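PDB 7DP1: nitroreductase family protein from Sphingopyxis sp., which probably reduces nitro groups of dinitroaniline herbicides, with NADPH as electron donor and flavin mononucleotide (FMN) as cofactor. Local coordinates for residues F125-N128 and Y129-F132; G60-W63 and Q64-Q67; Y181-T184 and V185-E188; E208-P211 and V212-W215. The protein carries 1 engineered substitution. All coordinates share one frame; numbering follows the deposited sequence.

Interaction 1 of 4, residues F125-N128 and Y129-F132; sequences FQQN and YRGF. With FMN (flavin mononucleotide), chain C.
N128 and F132 lie side by side and point the same way, toward the flavin, with the carboxamide plane turned 62° from the phenyl plane. F132 CG lies beside its backbone N and anti to the carbonyl carbon (chi1 -59°), which turns the ring back to N128. The asparagine's CA sits over one face of the ring, 4.1 Å from the F132 centroid, a CH-pi contact, while F132 CZ comes within 3.3 Å of N128 OD1. That oxygen accepts FMN N3 at 2.8 Å, with an N-H...O angle of 135°. At the other end, N128 ND2 gives a hydrogen bond to F125 O in the carbonyl plane, on a lone pair; with both ends engaged, the amide's rotation is fixed and OD1 is presented to the isoalloxazine. An asparagine suits the place because one short amide can both accept from the flavin and donate to the backbone. In this flavin pocket of the nitroreductase fold, the chain leaves helix 119-126 through a tight turn. Q127 O takes both R130 N (2.9 Å) and F132 N (3.1 Å), from opposite faces of its carbonyl plane. G131 and then F132 take positive phi, easy for glycine and less usual for phenylalanine. Y129 packs against F125: its CE2 meets F125 CE1 obliquely at 4.1 Å, its OH is hydrogen-bonded to C177 O, and its ring is edge-to-face with W178.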
loop_
_atom_site.group_PDB
_atom_site.type_symbol
_atom_site.label_atom_id
_atom_site.label_comp_id
_atom_site.label_asym_id
_atom_site.label_seq_id
_atom_site.Cartn_x
_atom_site.Cartn_y
_atom_site.Cartn_z
ATOM N N PHE A 125 24.488 6.730 4.557
ATOM C CA PHE A 125 23.168 7.174 4.090
ATOM C C PHE A 125 23.170 7.607 2.628
ATOM O O PHE A 125 22.203 7.387 1.904
ATOM C CB PHE A 125 22.648 8.344 4.935
ATOM C CG PHE A 125 21.315 8.885 4.466
ATOM C CD1 PHE A 125 21.255 10.021 3.666
ATOM C CD2 PHE A 125 20.132 8.241 4.787
ATOM C CE1 PHE A 125 20.039 10.515 3.213
ATOM C CE2 PHE A 125 18.906 8.736 4.340
ATOM C CZ PHE A 125 18.863 9.870 3.553
ATOM N N GLN A 126 24.281 8.173 2.186
ATOM C CA GLN A 126 24.411 8.621 0.808
ATOM C C GLN A 126 24.373 7.460 -0.186
ATOM O O GLN A 126 24.084 7.656 -1.363
ATOM C CB GLN A 126 25.686 9.445 0.653
ATOM C CG GLN A 126 25.659 10.684 1.531
ATOM C CD GLN A 126 26.206 11.917 0.842
ATOM O OE1 GLN A 126 27.008 11.820 -0.088
ATOM N NE2 GLN A 126 25.763 13.088 1.290
ATOM N N GLN A 127 24.635 6.251 0.300
ATOM C CA GLN A 127 24.569 5.052 -0.527
ATOM C C GLN A 127 23.163 4.884 -1.096
ATOM O O GLN A 127 22.979 4.237 -2.128
ATOM C CB GLN A 127 24.954 3.817 0.286
ATOM C CG GLN A 127 26.446 3.700 0.579
ATOM C CD GLN A 127 27.248 3.142 -0.584
ATOM O OE1 GLN A 127 26.768 3.074 -1.712
ATOM N NE2 GLN A 127 28.484 2.743 -0.310
ATOM N N ASN A 128 22.180 5.485 -0.424
ATOM C CA ASN A 128 20.789 5.476 -0.892
ATOM C C ASN A 128 20.730 5.929 -2.344
ATOM O O ASN A 128 19.980 5.393 -3.163
ATOM C CB ASN A 128 19.903 6.408 -0.046
ATOM C CG ASN A 128 19.261 5.717 1.152
ATOM O OD1 ASN A 128 18.161 5.182 1.054
ATOM N ND2 ASN A 128 19.928 5.778 2.303
ATOM N N TYR A 129 21.521 6.943 -2.655
ATOM C CA TYR A 129 21.439 7.568 -3.961
ATOM C C TYR A 129 22.243 6.802 -5.020
ATOM O O TYR A 129 22.319 7.227 -6.175
ATOM C CB TYR A 129 21.861 9.032 -3.842
ATOM C CG TYR A 129 20.855 9.773 -2.977
ATOM C CD1 TYR A 129 19.552 9.985 -3.422
ATOM C CD2 TYR A 129 21.186 10.214 -1.696
ATOM C CE1 TYR A 129 18.611 10.638 -2.622
ATOM C CE2 TYR A 129 20.249 10.875 -0.892
ATOM C CZ TYR A 129 18.974 11.083 -1.364
ATOM O OH TYR A 129 18.050 11.734 -0.581
ATOM N N ARG A 130 22.778 5.643 -4.631
ATOM C CA ARG A 130 23.240 4.655 -5.595
ATOM C C ARG A 130 22.403 3.374 -5.504
ATOM O O ARG A 130 22.803 2.326 -6.007
ATOM C CB ARG A 130 24.703 4.292 -5.332
ATOM C CG ARG A 130 25.601 5.444 -4.957
ATOM C CD ARG A 130 27.014 4.936 -4.662
ATOM N NE ARG A 130 28.000 5.341 -5.655
ATOM C CZ ARG A 130 28.607 6.522 -5.668
ATOM N NH1 ARG A 130 28.322 7.424 -4.738
ATOM N NH2 ARG A 130 29.495 6.802 -6.609
ATOM N N GLY A 131 21.219 3.469 -4.906
ATOM C CA GLY A 131 20.327 2.328 -4.813
ATOM C C GLY A 131 20.992 1.190 -4.055
ATOM O O GLY A 131 20.648 0.019 -4.222
ATOM N N PHE A 132 21.953 1.550 -3.212
ATOM C CA PHE A 132 22.726 0.577 -2.447
ATOM C C PHE A 132 23.375 -0.432 -3.375
ATOM O O PHE A 132 23.564 -1.583 -2.992
ATOM C CB PHE A 132 21.849 -0.145 -1.417
ATOM C CG PHE A 132 21.192 0.772 -0.427
ATOM C CD1 PHE A 132 21.954 1.529 0.445
ATOM C CD2 PHE A 132 19.815 0.883 -0.372
ATOM C CE1 PHE A 132 21.356 2.369 1.368
ATOM C CE2 PHE A 132 19.209 1.732 0.540
ATOM C CZ PHE A 132 19.981 2.478 1.413
HETATM N N1 FMN C . 14.829 2.713 3.607
HETATM C C2 FMN C . 15.969 3.454 3.374
HETATM O O2 FMN C . 17.047 3.093 3.830
HETATM N N3 FMN C . 15.918 4.611 2.631
HETATM C C4 FMN C . 14.727 5.050 2.102
HETATM O O4 FMN C . 14.709 6.089 1.418
HETATM C C4A FMN C . 13.574 4.306 2.349
HETATM N N5 FMN C . 12.360 4.718 1.845
HETATM C C5A FMN C . 11.212 3.981 2.062
HETATM C C6 FMN C . 10.011 4.429 1.519
HETATM C C7 FMN C . 8.848 3.712 1.728
HETATM C C7M FMN C . 7.545 4.165 1.146
HETATM C C8 FMN C . 8.882 2.544 2.476
HETATM C C8M FMN C . 7.592 1.796 2.649
HETATM C C9 FMN C . 10.083 2.089 3.026
HETATM C C9A FMN C . 11.260 2.812 2.822
HETATM N N10 FMN C . 12.477 2.404 3.346
HETATM C C10 FMN C . 13.625 3.145 3.110
HETATM C "C1'" FMN C . 12.597 1.144 4.143
HETATM C "C2'" FMN C . 12.095 1.236 5.581
HETATM O "O2'" FMN C . 13.075 1.846 6.381
HETATM C "C3'" FMN C . 11.847 -0.183 6.082
HETATM O "O3'" FMN C . 10.707 -0.660 5.398
HETATM C "C4'" FMN C . 11.567 -0.279 7.579
HETATM O "O4'" FMN C . 12.673 0.089 8.383
HETATM C "C5'" FMN C . 11.242 -1.720 7.891
HETATM O "O5'" FMN C . 12.365 -2.493 7.547
HETATM P P FMN C . 12.112 -3.755 6.582
HETATM O O1P FMN C . 13.442 -4.293 6.137
HETATM O O2P FMN C . 11.324 -4.808 7.344
HETATM O O3P FMN C . 11.291 -3.295 5.391
#

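Interaction 2 of 4, residues G60-W63 and Q64-Q67; sequences GERW and QAVQ
Q67 lays its carboxamide over the indole of W63, the two planes only 28° apart in a stacked contact. NE2 hangs 3.3 Å above the ring plane, over its centre, and CG makes a CH-pi contact 3.9 Å from the centroid of the six-membered ring. The same NE2 donates to W63 O at 2.9 Å along a nearly straight N-H...O line (164°), approaching from above the carbonyl plane. W63 O also takes a weak bond from Q67 N. The tryptophan reaches under the glutamine because its CG is anti to the backbone N (chi1 169°), while Q67 extends straight beyond CG. All this belongs to the first turns of helix 60-74, whose backbone is kept regular by bonds such as V66 N to R62 O (3.0 Å). The helix follows strand 54-59 and packs on the antiparallel sheet of the nitroreductase fold: W63 rests on M137 and V66 on F139, both of strand 136-143, and W63 NE1 bonds to A134 O. Large apolar groups suit this buried side, and V66 CB approaches the edge of the indole.

The loose part is limited to E61 and Q64, whose polar side chains are exposed. R62 and A65 form a partly exposed flank at the subunit boundary. A65, a small residue, meets the R62 guanidinium at its edge, CB lying 3.3 Å from NH1. The long arginine chain, bent at chi2 and chi3, lets NE donate to Q229 OE1 of the second subunit, whose G230 also packs against it.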
loop_
_atom_site.group_PDB
_atom_site.type_symbol
_atom_site.label_atom_id
_atom_site.label_comp_id
_atom_site.label_asym_id
_atom_site.label_seq_id
_atom_site.Cartn_x
_atom_site.Cartn_y
_atom_site.Cartn_z
ATOM N N GLY A 60 21.321 0.363 -16.266
ATOM C CA GLY A 60 22.504 0.728 -17.015
ATOM C C GLY A 60 22.760 2.228 -17.023
ATOM O O GLY A 60 22.654 2.884 -15.987
ATOM N N GLU A 61 23.027 2.767 -18.213
ATOM C CA GLU A 61 23.444 4.159 -18.421
ATOM C C GLU A 61 22.406 5.189 -17.964
ATOM O O GLU A 61 22.763 6.259 -17.455
ATOM C CB GLU A 61 23.762 4.369 -19.908
ATOM C CG GLU A 61 23.303 5.704 -20.506
ATOM C CD GLU A 61 24.035 6.924 -19.953
ATOM O OE1 GLU A 61 25.102 6.760 -19.320
ATOM O OE2 GLU A 61 23.525 8.050 -20.145
ATOM N N ARG A 62 21.131 4.880 -18.182
ATOM C CA ARG A 62 20.041 5.760 -17.763
ATOM C C ARG A 62 20.012 5.876 -16.248
ATOM O O ARG A 62 19.929 6.966 -15.679
ATOM C CB ARG A 62 18.707 5.226 -18.269
ATOM C CG ARG A 62 18.635 5.163 -19.792
ATOM C CD ARG A 62 18.623 6.550 -20.403
ATOM N NE ARG A 62 17.616 7.384 -19.764
ATOM C CZ ARG A 62 17.893 8.435 -19.006
ATOM N NH1 ARG A 62 19.156 8.790 -18.795
ATOM N NH2 ARG A 62 16.905 9.127 -18.458
ATOM N N TRP A 63 20.089 4.720 -15.606
ATOM C CA TRP A 63 20.136 4.618 -14.165
ATOM C C TRP A 63 21.393 5.360 -13.680
ATOM O O TRP A 63 21.399 5.949 -12.600
ATOM C CB TRP A 63 20.087 3.138 -13.771
ATOM C CG TRP A 63 20.366 2.726 -12.351
ATOM C CD1 TRP A 63 20.984 1.569 -11.963
ATOM C CD2 TRP A 63 20.033 3.422 -11.136
ATOM N NE1 TRP A 63 21.063 1.504 -10.595
ATOM C CE2 TRP A 63 20.494 2.629 -10.062
ATOM C CE3 TRP A 63 19.411 4.636 -10.852
ATOM C CZ2 TRP A 63 20.348 3.014 -8.728
ATOM C CZ3 TRP A 63 19.276 5.021 -9.531
ATOM C CH2 TRP A 63 19.747 4.214 -8.486
ATOM N N GLN A 64 22.444 5.379 -14.497
ATOM C CA GLN A 64 23.636 6.153 -14.125
ATOM C C GLN A 64 23.433 7.664 -14.267
ATOM O O GLN A 64 23.976 8.440 -13.482
ATOM C CB GLN A 64 24.845 5.744 -14.984
ATOM C CG GLN A 64 25.824 4.834 -14.284
ATOM C CD GLN A 64 26.444 5.488 -13.070
ATOM O OE1 GLN A 64 26.758 6.677 -13.085
ATOM N NE2 GLN A 64 26.617 4.713 -12.006
ATOM N N ALA A 65 22.672 8.084 -15.273
ATOM C CA ALA A 65 22.364 9.501 -15.453
ATOM C C ALA A 65 21.550 10.047 -14.264
ATOM O O ALA A 65 21.857 11.119 -13.730
ATOM C CB ALA A 65 21.630 9.726 -16.761
ATOM N N VAL A 66 20.517 9.321 -13.854
ATOM C CA VAL A 66 19.721 9.756 -12.705
ATOM C C VAL A 66 20.625 9.933 -11.497
ATOM O O VAL A 66 20.518 10.924 -10.780
ATOM C CB VAL A 66 18.582 8.760 -12.360
ATOM C CG1 VAL A 66 17.772 9.239 -11.151
ATOM C CG2 VAL A 66 17.695 8.538 -13.566
ATOM N N GLN A 67 21.552 8.999 -11.309
ATOM C CA GLN A 67 22.463 9.067 -10.171
ATOM C C GLN A 67 23.341 10.306 -10.174
ATOM O O GLN A 67 23.556 10.914 -9.124
ATOM C CB GLN A 67 23.336 7.815 -10.122
ATOM C CG GLN A 67 22.593 6.601 -9.555
ATOM C CD GLN A 67 23.392 5.320 -9.673
ATOM O OE1 GLN A 67 24.199 5.000 -8.805
ATOM N NE2 GLN A 67 23.173 4.580 -10.751
#

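Interaction 3 of 4, residues Y181-T184 and V185-E188; sequences YGAT and VRAE
G182 and R186 meet in the first turn of helix 182-189, a short helix of the nitroreductase fold, for which Y181 is the N-cap residue. The tightest link is R186 N to G182 O at 2.7 Å, nearly straight (174°). V185 N to Y181 O and A187 N to A183 O follow the same i to i+4 pattern, and E188 N to T184 O completes the set.

Next come the side chains. R186 turns back along the helix toward its N terminus: CB and CG both lie 3.4 Å from G182 O, and a bend at chi3 (-93°) carries the guanidinium over A183. One guanidinium face has A183 CA 3.8 Å above it, near the rim. Residues with little or no side chain, G182 and A183, suit the place where this flat group lies against the backbone. V185 is a compact branched residue on the buried side, and its CG2 comes within 3.3 Å of Y181 O.

Farther out, the R186 guanidinium is positioned by a salt bridge from NH2 to E84 OE1 and a long, weak ion pair with D193. R144 also lies near it, and E84 probably helps to balance the positive charge there. Y181 leans on R73 and I74 of helix 60-74. T184 touches R73 of the same helix, and its OG1 is hydrogen-bonded to Q82 OE1.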
loop_
_atom_site.group_PDB
_atom_site.type_symbol
_atom_site.label_atom_id
_atom_site.label_comp_id
_atom_site.label_asym_id
_atom_site.label_seq_id
_atom_site.Cartn_x
_atom_site.Cartn_y
_atom_site.Cartn_z
ATOM N N TYR A 181 14.570 14.966 -4.286
ATOM C CA TYR A 181 15.026 15.664 -5.493
ATOM C C TYR A 181 14.091 15.331 -6.643
ATOM O O TYR A 181 14.557 15.085 -7.757
ATOM C CB TYR A 181 16.460 15.273 -5.879
ATOM C CG TYR A 181 17.446 15.449 -4.767
ATOM C CD1 TYR A 181 17.971 16.706 -4.475
ATOM C CD2 TYR A 181 17.836 14.368 -3.985
ATOM C CE1 TYR A 181 18.859 16.881 -3.447
ATOM C CE2 TYR A 181 18.734 14.536 -2.949
ATOM C CZ TYR A 181 19.240 15.797 -2.683
ATOM O OH TYR A 181 20.134 15.979 -1.654
ATOM N N GLY A 182 12.789 15.323 -6.361
ATOM C CA GLY A 182 11.781 14.900 -7.317
ATOM C C GLY A 182 11.917 15.539 -8.692
ATOM O O GLY A 182 11.920 14.839 -9.709
ATOM N N ALA A 183 12.050 16.863 -8.715
ATOM C CA ALA A 183 12.101 17.616 -9.968
ATOM C C ALA A 183 13.258 17.173 -10.847
ATOM O O ALA A 183 13.097 17.026 -12.055
ATOM C CB ALA A 183 12.203 19.114 -9.692
ATOM N N THR A 184 14.423 16.970 -10.239
ATOM C CA THR A 184 15.590 16.481 -10.967
ATOM C C THR A 184 15.339 15.080 -11.521
ATOM O O THR A 184 15.581 14.815 -12.689
ATOM C CB THR A 184 16.843 16.429 -10.085
ATOM O OG1 THR A 184 17.234 17.755 -9.731
ATOM C CG2 THR A 184 17.987 15.747 -10.832
ATOM N N VAL A 185 14.868 14.184 -10.664
ATOM C CA VAL A 185 14.575 12.818 -11.091
ATOM C C VAL A 185 13.571 12.827 -12.246
ATOM O O VAL A 185 13.816 12.213 -13.289
ATOM C CB VAL A 185 14.040 11.973 -9.927
ATOM C CG1 VAL A 185 13.677 10.531 -10.392
ATOM C CG2 VAL A 185 15.044 11.958 -8.778
ATOM N N ARG A 186 12.467 13.550 -12.068
ATOM C CA ARG A 186 11.448 13.661 -13.107
ATOM C C ARG A 186 12.073 14.195 -14.384
ATOM O O ARG A 186 11.726 13.744 -15.472
ATOM C CB ARG A 186 10.279 14.559 -12.676
ATOM C CG ARG A 186 9.319 13.884 -11.696
ATOM C CD ARG A 186 8.002 14.645 -11.552
ATOM N NE ARG A 186 8.063 15.586 -10.444
ATOM C CZ ARG A 186 8.203 16.892 -10.573
ATOM N NH1 ARG A 186 8.284 17.444 -11.782
ATOM N NH2 ARG A 186 8.262 17.648 -9.488
ATOM N N ALA A 187 12.964 15.175 -14.258
ATOM C CA ALA A 187 13.641 15.697 -15.435
ATOM C C ALA A 187 14.457 14.614 -16.151
ATOM O O ALA A 187 14.319 14.427 -17.362
ATOM C CB ALA A 187 14.539 16.875 -15.059
ATOM N N GLU A 188 15.276 13.874 -15.406
ATOM C CA GLU A 188 16.175 12.895 -16.024
ATOM C C GLU A 188 15.435 11.716 -16.642
ATOM O O GLU A 188 15.942 11.054 -17.553
ATOM C CB GLU A 188 17.199 12.401 -15.009
ATOM C CG GLU A 188 18.221 13.460 -14.663
ATOM C CD GLU A 188 18.961 13.975 -15.895
ATOM O OE1 GLU A 188 19.233 13.163 -16.805
ATOM O OE2 GLU A 188 19.268 15.189 -15.951
#

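Interaction 4 of 4, residues E208-P211 and V212-W215; sequences EEAP and VNRW
V212 takes chi1 75°, which swings CG1 between its backbone N and carbonyl carbon and brings it to 3.8 Å from A210 CB. W215 uses a similar first torsion (55°), turning its indole so that P211 O lies in plane at its edge, 3.4 Å from CD1, while NE1 makes a weak hydrogen bond back to V212 O. The small methyl of A210 also meets N213 ND2 at 3.5 Å.

In the loop between strands 195-204 and 226-229, P211-N213 form a short 3-10 segment with two successive i to i+3 bonds: N213 N reaches A210 O at 2.9 Å and R214 N reaches P211 O at 3.2 Å. Proline suits the start of such a turn, since its ring fixes phi and it has no N-H to offer. N213 ties the turn to its surroundings, with ND2 given to D207 O and A23 O and OD1 taking R22 N. W215, buried, packs on V103, A106 and L107 of helix 96-109 and makes a cation-pi contact with R19; its side chain lies close to the FMN. R214, at the exposed side, runs its aliphatic part past the loop, CG 3.3 Å from A210 O.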
loop_
_atom_site.group_PDB
_atom_site.type_symbol
_atom_site.label_atom_id
_atom_site.label_comp_id
_atom_site.label_asym_id
_atom_site.label_seq_id
_atom_site.Cartn_x
_atom_site.Cartn_y
_atom_site.Cartn_z
ATOM N N GLU A 208 23.658 -11.884 0.426
ATOM C CA GLU A 208 23.063 -12.590 1.547
ATOM C C GLU A 208 24.080 -12.907 2.642
ATOM O O GLU A 208 23.820 -13.723 3.526
ATOM C CB GLU A 208 22.394 -13.859 1.033
ATOM C CG GLU A 208 22.981 -14.338 -0.287
ATOM C CD GLU A 208 22.040 -15.241 -1.057
ATOM O OE1 GLU A 208 21.262 -15.983 -0.417
ATOM O OE2 GLU A 208 22.082 -15.215 -2.306
ATOM N N GLU A 209 25.220 -12.224 2.594
ATOM C CA GLU A 209 26.211 -12.286 3.665
ATOM C C GLU A 209 26.468 -10.906 4.242
ATOM O O GLU A 209 27.286 -10.743 5.140
ATOM C CB GLU A 209 27.534 -12.885 3.170
ATOM C CG GLU A 209 27.437 -14.336 2.800
ATOM C CD GLU A 209 26.968 -15.181 3.974
ATOM O OE1 GLU A 209 27.413 -14.927 5.115
ATOM O OE2 GLU A 209 26.128 -16.083 3.762
ATOM N N ALA A 210 25.739 -9.914 3.751
ATOM C CA ALA A 210 25.967 -8.554 4.198
ATOM C C ALA A 210 25.371 -8.334 5.574
ATOM O O ALA A 210 24.227 -8.727 5.828
ATOM C CB ALA A 210 25.374 -7.564 3.205
ATOM N N PRO A 211 26.125 -7.654 6.450
ATOM C CA PRO A 211 25.691 -7.425 7.832
ATOM C C PRO A 211 24.424 -6.588 7.818
ATOM O O PRO A 211 23.476 -6.808 8.584
ATOM C CB PRO A 211 26.864 -6.657 8.455
ATOM C CG PRO A 211 27.565 -6.009 7.296
ATOM C CD PRO A 211 27.381 -6.948 6.133
ATOM N N VAL A 212 24.420 -5.640 6.891
ATOM C CA VAL A 212 23.327 -4.718 6.718
ATOM C C VAL A 212 22.042 -5.476 6.393
ATOM O O VAL A 212 20.958 -4.988 6.678
ATOM C CB VAL A 212 23.660 -3.704 5.601
ATOM C CG1 VAL A 212 23.544 -4.359 4.233
ATOM C CG2 VAL A 212 22.771 -2.495 5.686
ATOM N N ASN A 213 22.171 -6.697 5.869
ATOM C CA ASN A 213 21.009 -7.496 5.468
ATOM C C ASN A 213 20.554 -8.619 6.401
ATOM O O ASN A 213 19.635 -9.355 6.048
ATOM C CB ASN A 213 21.270 -8.144 4.106
ATOM C CG ASN A 213 21.379 -7.134 2.987
ATOM O OD1 ASN A 213 20.816 -6.045 3.058
ATOM N ND2 ASN A 213 22.099 -7.500 1.933
ATOM N N ARG A 214 21.145 -8.760 7.585
ATOM C CA ARG A 214 20.846 -9.955 8.374
ATOM C C ARG A 214 20.340 -9.701 9.795
ATOM O O ARG A 214 19.847 -10.621 10.456
ATOM C CB ARG A 214 22.093 -10.845 8.461
ATOM C CG ARG A 214 22.673 -11.293 7.126
ATOM C CD ARG A 214 23.717 -12.389 7.359
ATOM N NE ARG A 214 23.080 -13.569 7.934
ATOM C CZ ARG A 214 23.690 -14.467 8.696
ATOM N NH1 ARG A 214 24.970 -14.322 9.010
ATOM N NH2 ARG A 214 23.008 -15.507 9.160
ATOM N N TRP A 215 20.420 -8.457 10.249
ATOM C CA TRP A 215 19.888 -8.101 11.559
ATOM C C TRP A 215 18.362 -8.198 11.567
ATOM O O TRP A 215 17.708 -7.897 10.571
ATOM C CB TRP A 215 20.352 -6.695 11.958
ATOM C CG TRP A 215 20.013 -5.645 10.935
ATOM C CD1 TRP A 215 20.742 -5.321 9.826
ATOM C CD2 TRP A 215 18.846 -4.813 10.905
ATOM N NE1 TRP A 215 20.115 -4.321 9.120
ATOM C CE2 TRP A 215 18.945 -3.996 9.755
ATOM C CE3 TRP A 215 17.731 -4.675 11.736
ATOM C CZ2 TRP A 215 17.973 -3.055 9.417
ATOM C CZ3 TRP A 215 16.765 -3.733 11.403
ATOM C CH2 TRP A 215 16.894 -2.939 10.248
#

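In the fold
Along the chain the four contacts come in series, none nesting within or crossing another. Each is local, with no residues between its segments, so none closes a longer loop. Interaction 2 opens helix 60-74; interaction 1 shapes the turn after helix 119-126; interaction 3 starts helix 182-189; interaction 4 shapes a turn between strands 195-204 and 226-229. The first three cluster: residues 60-67 pack against 129-131 and against E188, and Y129 OH lies 3.7 Å from Y181 CE2. Helix 60-74 therefore joins the flavin-side turn to helix 182-189. Interactions 1 and 4 both lie near the flavin, their nearest atoms about 7 Å apart; interactions 3 and 4 fall on opposite sides of the chain's centre.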